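PDB 6RW7: carbohydrate binding module family 33 and 10 domain protein, which is the AA10 lytic polysaccharide monooxygenase domain of a longer shipworm-symbiont protein, a copper-binding oxidoreductase that probably acts on cellulose. Local coordinates for residues A[116-121]-A[170-175]. Numbering follows the deposited sequence.
Sequences FYITKP and CNVPSR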
ATOM      1  N   PHE A 116       2.068   8.391  -3.110  1.00  9.28           N
ATOM      2  CA  PHE A 116       0.696   7.868  -2.968  1.00  9.23           C
ATOM      3  C   PHE A 116      -0.122   8.238  -4.194  1.00  8.97           C
ATOM      4  O   PHE A 116      -0.152   9.424  -4.571  1.00  9.57           O
ATOM      5  CB  PHE A 116      -0.004   8.469  -1.757  1.00 10.08           C
ATOM      6  CG  PHE A 116       0.642   8.223  -0.421  1.00 10.03           C
ATOM      7  CD1 PHE A 116       1.751   8.952  -0.017  1.00  9.98           C
ATOM      8  CD2 PHE A 116       0.152   7.243   0.418  1.00 11.00           C
ATOM      9  CE1 PHE A 116       2.305   8.738   1.237  1.00 10.73           C
ATOM     10  CE2 PHE A 116       0.728   7.015   1.650  1.00 11.03           C
ATOM     11  CZ  PHE A 116       1.804   7.755   2.055  1.00 11.24           C
ATOM     12  N   TYR A 117      -0.821   7.244  -4.718  1.00  8.82           N
ATOM     13  CA  TYR A 117      -1.789   7.389  -5.818  1.00  9.00           C
ATOM     14  C   TYR A 117      -3.158   6.966  -5.313  1.00  9.32           C
ATOM     15  O   TYR A 117      -3.230   6.112  -4.435  1.00  9.54           O
ATOM     16  CB  TYR A 117      -1.403   6.494  -6.987  1.00  9.93           C
ATOM     17  CG  TYR A 117      -0.124   6.832  -7.702  1.00 10.26           C
ATOM     18  CD1 TYR A 117       1.112   6.453  -7.199  1.00 10.39           C
ATOM     19  CD2 TYR A 117      -0.157   7.467  -8.935  1.00 10.53           C
ATOM     20  CE1 TYR A 117       2.270   6.770  -7.886  1.00 10.54           C
ATOM     21  CE2 TYR A 117       0.992   7.725  -9.656  1.00 10.43           C
ATOM     22  CZ  TYR A 117       2.215   7.356  -9.137  1.00 11.28           C
ATOM     23  OH  TYR A 117       3.382   7.652  -9.811  1.00 11.87           O
ATOM     24  N   ILE A 118      -4.214   7.516  -5.910  1.00  8.90           N
ATOM     25  CA  ILE A 118      -5.596   7.086  -5.584  1.00  9.17           C
ATOM     26  C   ILE A 118      -6.307   6.757  -6.885  1.00  8.95           C
ATOM     27  O   ILE A 118      -5.934   7.298  -7.947  1.00  9.23           O
ATOM     28  CB  ILE A 118      -6.321   8.156  -4.736  1.00  9.17           C
ATOM     29  CG1 ILE A 118      -7.597   7.598  -4.101  1.00  9.76           C
ATOM     30  CG2 ILE A 118      -6.558   9.439  -5.516  1.00  9.21           C
ATOM     31  CD1 ILE A 118      -8.113   8.452  -2.989  1.00  9.97           C
ATOM     32  N   THR A 119      -7.323   5.918  -6.782  1.00  8.99           N
ATOM     33  CA  THR A 119      -8.204   5.615  -7.920  1.00  9.09           C
ATOM     34  C   THR A 119      -8.851   6.913  -8.431  1.00  9.64           C
ATOM     35  O   THR A 119      -9.052   7.877  -7.672  1.00  9.45           O
ATOM     36  CB  THR A 119      -9.192   4.507  -7.547  1.00  9.34           C
ATOM     37  OG1 THR A 119      -9.711   4.762  -6.234  1.00  9.24           O
ATOM     38  CG2 THR A 119      -8.545   3.139  -7.603  1.00  9.49           C
ATOM     39  N   LYS A 120      -9.154   6.927  -9.717  1.00  9.75           N
ATOM     40  CA  LYS A 120      -9.841   8.045 -10.384  1.00  9.92           C
ATOM     41  C   LYS A 120     -11.190   8.272  -9.720  1.00  9.80           C
ATOM     42  O   LYS A 120     -11.783   7.365  -9.139  1.00 10.06           O
ATOM     43  CB  LYS A 120     -10.017   7.728 -11.860  1.00 11.53           C
ATOM     44  CG  LYS A 120      -8.737   7.640 -12.661  1.00 13.10           C
ATOM     45  CD  LYS A 120      -9.021   7.573 -14.142  1.00 15.17           C
ATOM     46  CE  LYS A 120      -7.810   7.935 -14.968  1.00 18.23           C
ATOM     47  NZ  LYS A 120      -6.956   6.760 -15.143  1.00 22.16           N
ATOM     48  N   PRO A 121     -11.726   9.503  -9.797  1.00  9.92           N
ATOM     49  CA  PRO A 121     -12.968   9.793  -9.086  1.00 10.52           C
ATOM     50  C   PRO A 121     -14.157   8.929  -9.522  1.00 10.50           C
ATOM     51  O   PRO A 121     -14.993   8.649  -8.698  1.00 10.79           O
ATOM     52  CB  PRO A 121     -13.208  11.284  -9.333  1.00 11.15           C
ATOM     53  CG  PRO A 121     -12.313  11.639 -10.469  1.00 12.28           C
ATOM     54  CD  PRO A 121     -11.140  10.683 -10.448  1.00 11.12           C
ATOM     55  N   CYS A 170      -0.604  13.877   4.219  1.00 12.91           N
ATOM     56  CA  CYS A 170      -0.988  14.033   2.803  1.00 13.68           C
ATOM     57  C   CYS A 170      -2.328  14.757   2.746  1.00 13.88           C
ATOM     58  O   CYS A 170      -3.141  14.580   3.660  1.00 14.31           O
ATOM     59  CB  CYS A 170      -1.137  12.684   2.108  1.00 14.13           C
ATOM     60  SG  CYS A 170       0.386  11.710   1.923  1.00 16.68           S
ATOM     61  N   ASN A 171      -2.565  15.471   1.652  1.00 14.28           N
ATOM     62  CA  ASN A 171      -3.898  16.020   1.316  1.00 14.16           C
ATOM     63  C   ASN A 171      -4.618  14.991   0.440  1.00 13.30           C
ATOM     64  O   ASN A 171      -4.325  14.915  -0.762  1.00 13.65           O
ATOM     65  CB  ASN A 171      -3.756  17.366   0.602  1.00 16.59           C
ATOM     66  CG  ASN A 171      -5.085  18.002   0.276  1.00 20.89           C
ATOM     67  OD1 ASN A 171      -6.086  17.752   0.945  1.00 24.89           O
ATOM     68  ND2 ASN A 171      -5.100  18.809  -0.772  1.00 24.35           N
ATOM     69  N   VAL A 172      -5.539  14.234   1.019  1.00 11.18           N
ATOM     70  CA  VAL A 172      -6.292  13.192   0.287  1.00 11.21           C
ATOM     71  C   VAL A 172      -7.366  13.869  -0.546  1.00 11.17           C
ATOM     72  O   VAL A 172      -8.131  14.666  -0.019  1.00 11.09           O
ATOM     73  CB  VAL A 172      -6.866  12.161   1.265  1.00 11.14           C
ATOM     74  CG1 VAL A 172      -7.660  11.101   0.530  1.00 11.39           C
ATOM     75  CG2 VAL A 172      -5.759  11.499   2.081  1.00 11.65           C
ATOM     76  N   PRO A 173      -7.428  13.580  -1.864  1.00 11.99           N
ATOM     77  CA  PRO A 173      -8.456  14.158  -2.727  1.00 12.31           C
ATOM     78  C   PRO A 173      -9.871  13.784  -2.292  1.00 11.59           C
ATOM     79  O   PRO A 173     -10.085  12.722  -1.702  1.00 10.68           O
ATOM     80  CB  PRO A 173      -8.157  13.550  -4.106  1.00 13.20           C
ATOM     81  CG  PRO A 173      -6.695  13.187  -4.057  1.00 14.20           C
ATOM     82  CD  PRO A 173      -6.467  12.764  -2.624  1.00 12.93           C
ATOM     83  N   SER A 174     -10.816  14.652  -2.622  1.00 11.49           N
ATOM     84  CA  SER A 174     -12.248  14.405  -2.364  1.00 12.24           C
ATOM     85  C   SER A 174     -12.646  13.178  -3.168  1.00 11.05           C
ATOM     86  O   SER A 174     -12.344  13.108  -4.386  1.00 10.47           O
ATOM     87  CB  SER A 174     -13.137  15.548  -2.756  1.00 14.11           C
ATOM     88  OG  SER A 174     -12.823  16.714  -2.018  1.00 19.81           O
ATOM     89  N   ARG A 175     -13.292  12.234  -2.508  1.00 10.87           N
ATOM     90  CA  ARG A 175     -13.773  10.986  -3.127  1.00 10.25           C
ATOM     91  C   ARG A 175     -15.074  10.609  -2.448  1.00 10.60           C
ATOM     92  O   ARG A 175     -15.327  11.077  -1.295  1.00 11.22           O
ATOM     93  CB  ARG A 175     -12.765   9.847  -2.980  1.00 10.69           C
ATOM     94  CG  ARG A 175     -11.526   9.967  -3.856  1.00 10.63           C
ATOM     95  CD  ARG A 175     -11.848   9.817  -5.328  1.00 10.82           C
ATOM     96  NE  ARG A 175     -10.690   9.857  -6.228  1.00 10.73           N
ATOM     97  CZ  ARG A 175     -10.125  10.947  -6.709  1.00 10.31           C
ATOM     98  NH1 ARG A 175     -10.555  12.153  -6.371  1.00 11.48           N
ATOM     99  NH2 ARG A 175      -9.119  10.812  -7.558  1.00 10.86           N
TER
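From Phe116 opposite Cys170 to Pro121 opposite Arg175, segments 116-121 and 170-175 run in nearly the same direction, 20° apart end to end. CA atoms lie 8.6 Å apart at Phe116 and Cys170 but 6.1 Å at Pro121 and Arg175, a spacing bridged by side chains. At the wide end Cys170 SG sits over one face of the Phe116 ring, 4.0 Å from its centroid, in a sulfur-aromatic contact. Ile118 fills the middle: its CG2 meets Pro173 CG at 4.0 Å, while CG1, anti to the backbone N (chi1 -166°), carries CD1 to within 3.8 Å of Arg175 CG. The Arg175 chain bends at chi2 (-68°) and brings its guanidinium side-on to the carbonyl of Thr119. Arg175 NE and NH2 each donate to Thr119 O at 2.9 Å, and this oxygen lies in the guanidinium plane. A third bond, from Arg175 NH1 to Ser174 O, helps fix the group's rotation; Pro121 lies over one face, its CD 3.5 Å from Arg175 NH2. Glu137, in the connection between strands 111-118 and 142-145, forms a salt bridge with Arg175 NH2. Cutting Arg175 back to an alanine would probably leave Thr119 O without these two donors and Glu137 without its counter-charge, and open a gap beside Ile118 and Pro121. The contact joins the two sheets of the LPMO beta-sandwich where strands 111-118 and 165-172 run out into loops: Cys142, disulfide-bonded to Cys170, belongs to strand 142-145, which pairs with 111-118, while Phe98 of strand 96-101 and Ile181 of strand 178-187 also pack against Phe116.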